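Local coordinates for 4-hydroxybenzoyl-CoA Thioesterase (Pseudomonas sp. CBS3, PDB 1LO8), which hydrolyses 4-hydroxybenzoyl-CoA to 4-hydroxybenzoate and coenzyme A, the final step in converting 4-chlorobenzoate to 4-hydroxybenzoate, at residues Q9-G14 / D76-E81; G58-S63 / I116-M121. One frame throughout, in Å; residues are numbered along the deposited sequence.

Contact 1. Residues Q9-G14 / D76-E81; sequences QRIEFG and DVLTIE. With 4CA (4-hydroxybenzyl coenzyme A), chain B.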
loop_
_atom_site.group_PDB
_atom_site.type_symbol
_atom_site.label_atom_id
_atom_site.label_comp_id
_atom_site.label_asym_id
_atom_site.label_seq_id
_atom_site.Cartn_x
_atom_site.Cartn_y
_atom_site.Cartn_z
ATOM N N GLN A 9 9.203 3.105 13.799
ATOM C CA GLN A 9 8.863 2.771 12.468
ATOM C C GLN A 9 9.751 3.585 11.590
ATOM O O GLN A 9 9.795 4.788 11.767
ATOM C CB GLN A 9 7.385 3.147 12.245
ATOM C CG GLN A 9 6.987 2.943 10.793
ATOM C CD GLN A 9 7.058 1.470 10.578
ATOM O OE1 GLN A 9 6.503 0.742 11.428
ATOM N NE2 GLN A 9 7.813 1.073 9.533
ATOM N N ARG A 10 10.484 2.909 10.688
ATOM C CA ARG A 10 11.364 3.597 9.763
ATOM C C ARG A 10 10.641 3.914 8.462
ATOM O O ARG A 10 9.941 3.060 7.913
ATOM C CB ARG A 10 12.645 2.813 9.511
ATOM C CG ARG A 10 13.555 3.652 8.656
ATOM C CD ARG A 10 15.042 3.281 8.646
ATOM N NE ARG A 10 15.715 2.026 9.052
ATOM C CZ ARG A 10 16.118 1.033 8.235
ATOM N NH1 ARG A 10 15.802 1.042 6.916
ATOM N NH2 ARG A 10 16.837 0.023 8.773
ATOM N N ILE A 11 10.759 5.145 8.012
ATOM C CA ILE A 11 10.070 5.527 6.812
ATOM C C ILE A 11 10.924 5.127 5.635
ATOM O O ILE A 11 12.105 5.429 5.607
ATOM C CB ILE A 11 9.819 7.023 6.792
ATOM C CG1 ILE A 11 9.135 7.470 8.098
ATOM C CG2 ILE A 11 9.028 7.401 5.536
ATOM C CD1 ILE A 11 9.049 8.997 8.280
ATOM N N GLU A 12 10.310 4.483 4.653
ATOM C CA GLU A 12 11.000 4.042 3.438
ATOM C C GLU A 12 10.721 4.968 2.251
ATOM O O GLU A 12 9.781 5.738 2.263
ATOM C CB GLU A 12 10.691 2.586 3.063
ATOM C CG GLU A 12 11.190 1.576 4.137
ATOM C CD GLU A 12 12.674 1.663 4.322
ATOM O OE1 GLU A 12 13.415 2.262 3.553
ATOM O OE2 GLU A 12 13.073 1.041 5.406
ATOM N N PHE A 13 11.558 4.903 1.231
ATOM C CA PHE A 13 11.411 5.756 0.077
ATOM C C PHE A 13 10.048 5.580 -0.557
ATOM O O PHE A 13 9.415 6.525 -0.961
ATOM C CB PHE A 13 12.463 5.276 -0.896
ATOM C CG PHE A 13 12.496 5.929 -2.251
ATOM C CD1 PHE A 13 13.120 7.163 -2.392
ATOM C CD2 PHE A 13 11.968 5.303 -3.382
ATOM C CE1 PHE A 13 13.199 7.766 -3.644
ATOM C CE2 PHE A 13 12.017 5.902 -4.639
ATOM C CZ PHE A 13 12.643 7.138 -4.755
ATOM N N GLY A 14 9.597 4.341 -0.609
ATOM C CA GLY A 14 8.296 4.051 -1.207
ATOM C C GLY A 14 7.099 4.548 -0.396
ATOM O O GLY A 14 5.958 4.606 -0.879
ATOM N N ASP A 76 13.667 9.109 8.068
ATOM C CA ASP A 76 13.269 9.524 9.384
ATOM C C ASP A 76 12.758 8.257 10.060
ATOM O O ASP A 76 12.208 7.322 9.474
ATOM C CB ASP A 76 12.103 10.505 9.350
ATOM C CG ASP A 76 12.496 11.823 8.773
ATOM O OD1 ASP A 76 13.644 12.077 8.559
ATOM O OD2 ASP A 76 11.483 12.602 8.486
ATOM N N VAL A 77 12.950 8.217 11.351
ATOM C CA VAL A 77 12.503 7.114 12.140
ATOM C C VAL A 77 11.457 7.634 13.118
ATOM O O VAL A 77 11.740 8.548 13.918
ATOM C CB VAL A 77 13.625 6.421 12.887
ATOM C CG1 VAL A 77 13.034 5.405 13.852
ATOM C CG2 VAL A 77 14.540 5.656 11.949
ATOM N N LEU A 78 10.256 7.043 13.024
ATOM C CA LEU A 78 9.150 7.437 13.819
ATOM C C LEU A 78 9.069 6.688 15.099
ATOM O O LEU A 78 9.407 5.530 15.125
ATOM C CB LEU A 78 7.794 7.341 13.086
ATOM C CG LEU A 78 7.702 8.074 11.749
ATOM C CD1 LEU A 78 6.475 7.537 10.975
ATOM C CD2 LEU A 78 7.554 9.558 12.014
ATOM N N THR A 79 8.631 7.392 16.134
ATOM C CA THR A 79 8.398 6.801 17.408
ATOM C C THR A 79 6.926 7.021 17.666
ATOM O O THR A 79 6.457 8.141 17.605
ATOM C CB THR A 79 9.246 7.332 18.562
ATOM O OG1 THR A 79 10.612 6.974 18.403
ATOM C CG2 THR A 79 8.758 6.634 19.824
ATOM N N ILE A 80 6.210 5.938 17.886
ATOM C CA ILE A 80 4.787 5.979 18.097
ATOM C C ILE A 80 4.478 5.561 19.505
ATOM O O ILE A 80 5.005 4.573 20.021
ATOM C CB ILE A 80 4.029 5.079 17.119
ATOM C CG1 ILE A 80 4.371 5.431 15.668
ATOM C CG2 ILE A 80 2.546 5.202 17.386
ATOM C CD1 ILE A 80 3.938 4.369 14.647
ATOM N N GLU A 81 3.601 6.356 20.098
ATOM C CA GLU A 81 3.129 6.162 21.441
ATOM C C GLU A 81 1.650 5.899 21.405
ATOM O O GLU A 81 0.880 6.740 20.960
ATOM C CB GLU A 81 3.362 7.464 22.215
ATOM C CG GLU A 81 4.119 7.255 23.507
ATOM C CD GLU A 81 3.958 8.482 24.320
ATOM O OE1 GLU A 81 4.006 9.615 23.864
ATOM O OE2 GLU A 81 3.791 8.209 25.591
HETATM N N1A 4CA B . 16.644 -6.835 -18.108
HETATM C C2A 4CA B . 17.964 -6.724 -17.741
HETATM N N3A 4CA B . 18.726 -5.674 -17.747
HETATM C C4A 4CA B . 18.054 -4.600 -18.184
HETATM C C5A 4CA B . 16.744 -4.560 -18.609
HETATM C C6A 4CA B . 15.987 -5.753 -18.543
HETATM N N6A 4CA B . 14.715 -5.876 -18.887
HETATM N N7A 4CA B . 16.398 -3.270 -19.016
HETATM C C8A 4CA B . 17.523 -2.557 -18.836
HETATM N N9A 4CA B . 18.544 -3.335 -18.391
HETATM C C1D 4CA B . 19.923 -2.949 -18.292
HETATM C C2D 4CA B . 20.226 -2.523 -19.708
HETATM O O2D 4CA B . 20.724 -3.603 -20.499
HETATM C C3D 4CA B . 21.384 -1.605 -19.528
HETATM O O3D 4CA B . 22.558 -2.384 -19.474
HETATM P P3D 4CA B . 24.051 -2.434 -19.601
HETATM O O7A 4CA B . 24.367 -3.559 -20.559
HETATM O O8A 4CA B . 24.538 -1.087 -20.092
HETATM O O9A 4CA B . 24.680 -2.725 -18.268
HETATM C C4D 4CA B . 21.030 -0.906 -18.245
HETATM O O4D 4CA B . 19.996 -1.755 -17.619
HETATM C C5D 4CA B . 20.511 0.472 -18.609
HETATM O O5D 4CA B . 19.445 0.296 -19.561
HETATM P P1A 4CA B . 19.556 1.146 -20.867
HETATM O O1A 4CA B . 18.568 0.587 -21.831
HETATM O O2A 4CA B . 20.942 0.931 -21.349
HETATM O O3A 4CA B . 19.323 2.644 -20.587
HETATM P P2A 4CA B . 17.980 3.575 -20.611
HETATM O O4A 4CA B . 18.322 4.852 -19.922
HETATM O O5A 4CA B . 17.658 3.863 -22.027
HETATM O O6A 4CA B . 16.674 2.859 -19.928
HETATM C CBP 4CA B . 15.534 3.098 -17.857
HETATM C CCP 4CA B . 16.856 2.740 -18.525
HETATM C CDP 4CA B . 15.195 4.601 -18.009
HETATM C CEP 4CA B . 15.554 2.666 -16.387
HETATM C CAP 4CA B . 14.379 2.403 -18.576
HETATM O OAP 4CA B . 14.524 0.971 -18.440
HETATM C C9P 4CA B . 13.091 2.541 -17.736
HETATM O O9P 4CA B . 12.508 3.613 -17.541
HETATM N N8P 4CA B . 12.546 1.350 -17.130
HETATM C C7P 4CA B . 11.398 1.695 -16.284
HETATM C C6P 4CA B . 11.862 1.831 -14.840
HETATM C C5P 4CA B . 10.640 1.830 -13.892
HETATM O O5P 4CA B . 9.704 2.591 -13.992
HETATM N N4P 4CA B . 10.589 0.772 -12.914
HETATM C C3P 4CA B . 9.402 0.863 -12.061
HETATM C C2P 4CA B . 9.613 1.862 -10.919
HETATM S S1P 4CA B . 11.020 1.620 -9.809
HETATM C C1B 4CA B . 10.808 2.770 -8.506
HETATM C C2B 4CA B . 12.031 3.071 -7.777
HETATM C C3B 4CA B . 12.760 4.234 -8.112
HETATM C C4B 4CA B . 13.939 4.545 -7.406
HETATM C C5B 4CA B . 14.369 3.702 -6.356
HETATM O O2B 4CA B . 15.434 4.073 -5.561
HETATM C C6B 4CA B . 13.657 2.504 -6.064
HETATM C C7B 4CA B . 12.446 2.218 -6.730
#
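Ile11 lies alongside Asp76, the two side chains pointing the same way, with Ile11 CD1 3.6 Å from Asp76 CB. The same methyl meets Leu78 at a slant, 3.8 Å from Leu78 CG, with both Leu78 methyls close by. Ile11 CG1 stands anti to the carbonyl carbon (chi1 -52°), and an extended chi2 then carries CD1 between these two partners. The carboxylate of Asp76 is engaged elsewhere, OD2 accepting from the backbone N of Ser73.

The end of strand 4-10 pairs antiparallel with the start of strand 77-87. Gln9 and Leu78 exchange two hydrogen bonds, Gln9 N to Leu78 O at 2.8 Å and Leu78 N to Gln9 O at 2.6 Å. Just beyond the strand, Ile11 N adds a nearly straight one to Asp76 O at 3.0 Å. Gln9 and Leu78 face Trp30 of helix 25-41, but the Gln9 amide turns off, and NE2 makes a weak bond to Arg10 O.

Arg10 and Val77 occupy the other face, Arg10 CG resting 4.0 Å from Val77 CG2. From there the arginine bends sharply at chi3 (18°), bringing NH1 to 3.1 Å from Glu12 OE2. Glu12 OE1 in turn makes a salt bridge with Arg36 of the second subunit. Phe13 sets one ring face toward hydroxyl O2B of the 4-hydroxybenzyl-CoA that the second subunit hydrogen-bonds, 4.0 Å above the plane and offset to the rim, and it meets Trp47 of that subunit edge-to-face.

In this hot-dog thioesterase, then, three backbone bonds and the Ile11 packing hold the chain where it leaves the sheet, and probably set its course toward the catalytic Asp17, while charge and aromatic contacts bind the departing segment to the neighbouring subunit and its ligand.

Contact 2. Residues G58-S63 / I116-M121; sequences GTPIVS and IRVFAM. With 4CA (4-hydroxybenzyl coenzyme A), chain C.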
loop_
_atom_site.group_PDB
_atom_site.type_symbol
_atom_site.label_atom_id
_atom_site.label_comp_id
_atom_site.label_asym_id
_atom_site.label_seq_id
_atom_site.Cartn_x
_atom_site.Cartn_y
_atom_site.Cartn_z
ATOM N N GLY A 58 -10.616 -9.189 15.529
ATOM C CA GLY A 58 -9.724 -8.028 15.605
ATOM C C GLY A 58 -10.470 -6.848 16.203
ATOM O O GLY A 58 -11.498 -7.037 16.832
ATOM N N THR A 59 -9.941 -5.637 15.975
ATOM C CA THR A 59 -10.528 -4.399 16.487
ATOM C C THR A 59 -10.721 -3.362 15.386
ATOM O O THR A 59 -9.932 -2.418 15.299
ATOM C CB THR A 59 -9.687 -3.794 17.630
ATOM O OG1 THR A 59 -8.382 -3.502 17.133
ATOM C CG2 THR A 59 -9.524 -4.826 18.730
ATOM N N PRO A 60 -11.746 -3.526 14.545
ATOM C CA PRO A 60 -12.008 -2.600 13.441
ATOM C C PRO A 60 -12.212 -1.172 13.910
ATOM O O PRO A 60 -12.725 -0.862 14.994
ATOM C CB PRO A 60 -13.324 -3.011 12.798
ATOM C CG PRO A 60 -13.912 -4.103 13.662
ATOM C CD PRO A 60 -12.788 -4.573 14.590
ATOM N N ILE A 61 -11.857 -0.244 13.039
ATOM C CA ILE A 61 -12.006 1.138 13.406
ATOM C C ILE A 61 -13.373 1.630 13.000
ATOM O O ILE A 61 -13.908 1.247 11.948
ATOM C CB ILE A 61 -10.865 1.939 12.759
ATOM C CG1 ILE A 61 -10.816 3.358 13.291
ATOM C CG2 ILE A 61 -10.890 1.886 11.216
ATOM C CD1 ILE A 61 -9.554 4.079 12.758
ATOM N N VAL A 62 -13.951 2.466 13.859
ATOM C CA VAL A 62 -15.290 3.072 13.681
ATOM C C VAL A 62 -15.198 4.591 13.552
ATOM O O VAL A 62 -16.016 5.232 12.923
ATOM C CB VAL A 62 -16.336 2.674 14.744
ATOM C CG1 VAL A 62 -16.607 1.176 14.630
ATOM C CG2 VAL A 62 -15.889 2.937 16.180
ATOM N N SER A 63 -14.140 5.178 14.089
ATOM C CA SER A 63 -14.027 6.614 13.997
ATOM C C SER A 63 -12.592 7.093 14.159
ATOM O O SER A 63 -11.783 6.490 14.845
ATOM C CB SER A 63 -14.890 7.159 15.128
ATOM O OG SER A 63 -14.876 8.551 15.060
ATOM N N ILE A 116 -11.230 5.377 17.434
ATOM C CA ILE A 116 -12.298 4.719 18.145
ATOM C C ILE A 116 -12.479 3.392 17.454
ATOM O O ILE A 116 -12.775 3.348 16.270
ATOM C CB ILE A 116 -13.587 5.531 18.215
ATOM C CG1 ILE A 116 -13.293 6.860 18.844
ATOM C CG2 ILE A 116 -14.675 4.822 19.022
ATOM C CD1 ILE A 116 -14.604 7.582 19.169
ATOM N N ARG A 117 -12.251 2.309 18.203
ATOM C CA ARG A 117 -12.344 0.973 17.672
ATOM C C ARG A 117 -13.225 0.112 18.546
ATOM O O ARG A 117 -13.612 0.497 19.635
ATOM C CB ARG A 117 -10.945 0.314 17.586
ATOM C CG ARG A 117 -9.904 0.997 16.680
ATOM C CD ARG A 117 -8.533 0.409 16.903
ATOM N NE ARG A 117 -7.519 0.970 16.001
ATOM C CZ ARG A 117 -7.163 0.380 14.866
ATOM N NH1 ARG A 117 -7.702 -0.760 14.402
ATOM N NH2 ARG A 117 -6.221 0.944 14.148
ATOM N N VAL A 118 -13.544 -1.069 18.056
ATOM C CA VAL A 118 -14.339 -2.022 18.836
ATOM C C VAL A 118 -13.783 -3.432 18.620
ATOM O O VAL A 118 -13.134 -3.719 17.587
ATOM C CB VAL A 118 -15.793 -2.065 18.359
ATOM C CG1 VAL A 118 -16.467 -0.724 18.296
ATOM C CG2 VAL A 118 -15.828 -2.669 16.953
ATOM N N PHE A 119 -14.081 -4.332 19.572
ATOM C CA PHE A 119 -13.713 -5.735 19.422
ATOM C C PHE A 119 -14.835 -6.300 18.588
ATOM O O PHE A 119 -15.959 -5.977 18.903
ATOM C CB PHE A 119 -13.656 -6.459 20.741
ATOM C CG PHE A 119 -12.336 -6.161 21.362
ATOM C CD1 PHE A 119 -11.194 -6.874 21.002
ATOM C CD2 PHE A 119 -12.211 -5.134 22.293
ATOM C CE1 PHE A 119 -9.950 -6.586 21.560
ATOM C CE2 PHE A 119 -10.964 -4.828 22.847
ATOM C CZ PHE A 119 -9.830 -5.556 22.489
ATOM N N ALA A 120 -14.546 -7.039 17.510
ATOM C CA ALA A 120 -15.619 -7.512 16.674
ATOM C C ALA A 120 -15.535 -8.954 16.282
ATOM O O ALA A 120 -14.503 -9.603 16.217
ATOM C CB ALA A 120 -15.696 -6.771 15.354
ATOM N N MET A 121 -16.690 -9.414 15.910
ATOM C CA MET A 121 -16.819 -10.750 15.457
ATOM C C MET A 121 -17.400 -10.726 14.081
ATOM O O MET A 121 -17.965 -9.711 13.676
ATOM C CB MET A 121 -17.750 -11.429 16.448
ATOM C CG MET A 121 -16.930 -11.625 17.682
ATOM S SD MET A 121 -17.866 -12.639 18.808
ATOM C CE MET A 121 -19.509 -12.058 18.325
HETATM N N1A 4CA C . -17.924 7.112 16.726
HETATM C C2A 4CA C . -17.714 6.670 18.011
HETATM N N3A 4CA C . -17.998 5.516 18.532
HETATM C C4A 4CA C . -18.570 4.712 17.627
HETATM C C5A 4CA C . -18.868 5.019 16.317
HETATM C C6A 4CA C . -18.499 6.296 15.834
HETATM N N6A 4CA C . -18.689 6.735 14.600
HETATM N N7A 4CA C . -19.484 3.936 15.686
HETATM C C8A 4CA C . -19.556 2.996 16.643
HETATM N N9A 4CA C . -19.066 3.448 17.828
HETATM C C1D 4CA C . -19.177 2.788 19.098
HETATM C C2D 4CA C . -20.671 2.619 19.228
HETATM O O2D 4CA C . -21.280 3.723 19.900
HETATM C C3D 4CA C . -20.785 1.476 20.174
HETATM O O3D 4CA C . -20.692 1.980 21.487
HETATM P P3D 4CA C . -20.949 1.764 22.948
HETATM O O7A 4CA C . -21.693 2.982 23.444
HETATM O O8A 4CA C . -21.737 0.482 23.113
HETATM O O9A 4CA C . -19.650 1.638 23.694
HETATM C C4D 4CA C . -19.636 0.605 19.749
HETATM O O4D 4CA C . -18.760 1.487 18.952
HETATM C C5D 4CA C . -20.211 -0.537 18.933
HETATM O O5D 4CA C . -21.004 0.041 17.879
HETATM P P1A 4CA C . -22.456 -0.519 17.738
HETATM O O1A 4CA C . -23.193 0.413 16.841
HETATM O O2A 4CA C . -23.016 -0.483 19.111
HETATM O O3A 4CA C . -22.453 -1.968 17.210
HETATM P P2A 4CA C . -22.531 -2.592 15.702
HETATM O O4A 4CA C . -22.140 -4.027 15.803
HETATM O O5A 4CA C . -23.938 -2.506 15.251
HETATM O O6A 4CA C . -21.599 -1.794 14.615
HETATM C CBP 4CA C . -19.516 -2.237 13.561
HETATM C CCP 4CA C . -20.224 -2.012 14.891
HETATM C CDP 4CA C . -19.926 -3.578 12.905
HETATM C CEP 4CA C . -17.998 -2.138 13.750
HETATM C CAP 4CA C . -19.972 -1.194 12.542
HETATM O OAP 4CA C . -19.573 0.120 12.993
HETATM C C9P 4CA C . -19.056 -1.252 11.300
HETATM O O9P 4CA C . -19.019 -2.206 10.515
HETATM N N8P 4CA C . -18.180 -0.132 11.052
HETATM C C7P 4CA C . -17.312 -0.416 9.903
HETATM C C6P 4CA C . -15.973 -0.943 10.404
HETATM C C5P 4CA C . -14.932 -0.903 9.262
HETATM O O5P 4CA C . -15.089 -1.428 8.183
HETATM N N4P 4CA C . -13.765 -0.086 9.487
HETATM C C3P 4CA C . -12.838 -0.121 8.355
HETATM C C2P 4CA C . -11.938 -1.360 8.411
HETATM S S1P 4CA C . -10.942 -1.637 9.893
HETATM C C1B 4CA C . -9.874 -2.972 9.514
HETATM C C2B 4CA C . -9.338 -3.653 10.682
HETATM C C3B 4CA C . -9.962 -4.838 11.131
HETATM C C4B 4CA C . -9.446 -5.516 12.254
HETATM C C5B 4CA C . -8.297 -5.014 12.907
HETATM O O2B 4CA C . -7.695 -5.745 13.910
HETATM C C6B 4CA C . -7.710 -3.789 12.480
HETATM C C7B 4CA C . -8.189 -3.138 11.323
#
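Strands 56-68 and 107-123 pair antiparallel in the hot-dog sheet, lining the substrate site, and a classic beta bulge shifts their register. Val62 and Ser63 both face Ile116, and Ile116 O takes two bonds, from Val62 N at 2.8 Å and Ser63 N at 3.2 Å. Next to the bulge, Val62 CG2 packs on Ile116 CG2, and both residues touch the adenine of the bound 4-hydroxybenzyl-CoA.

Arg117 runs extended from CG to NE across Thr59, and Ile61 CB lies over one face of its guanidinium. Its NH1 bonds Thr59 O at 2.9 Å, the oxygen lying in the guanidinium plane, while NE and NH2 form salt bridges with Glu115 and Asp32. With an alanine here all three ties go, which would probably leave those two carboxylates short of a counter-charge and Thr59 O without this donor, in a loop that holds the ligand.

Thr59 CG2 lies over the Phe119 ring, 3.7 Å from its centroid, a CH-pi contact on a ring that also packs edge-to-face with Phe39. Pro60 CG rests on Ala120 CB. The ligand amide N4P donates to Ile61 O at 2.8 Å. Gly58 CA lies close to the ligand hydroxyl O2B, which accepts from Thr59 N at 3.1 Å, 164° at the hydrogen.

Contact 2 is the buried one, nine of its eleven touching residues being shielded, whereas contact 1 is only partly buried. Their centres are 25 Å apart, on opposite sides of the chain's centre, yet both join antiparallel strands of one sheet, and strands 56-68 and 77-87 follow each other in sequence. Contact 1 sits where a strand gives way to loop: its pairing is short, and its charged chain runs from Arg10 through Glu12 to a neighbouring subunit. Contact 2 spans a longer pairing, distorted by a bulge, with an internally paired arginine. Each meets a ligand differently: residues 58-63 donate and accept hydrogen bonds, while segment 9-14 offers an aromatic ring to a ligand hydrogen-bonded by the second subunit.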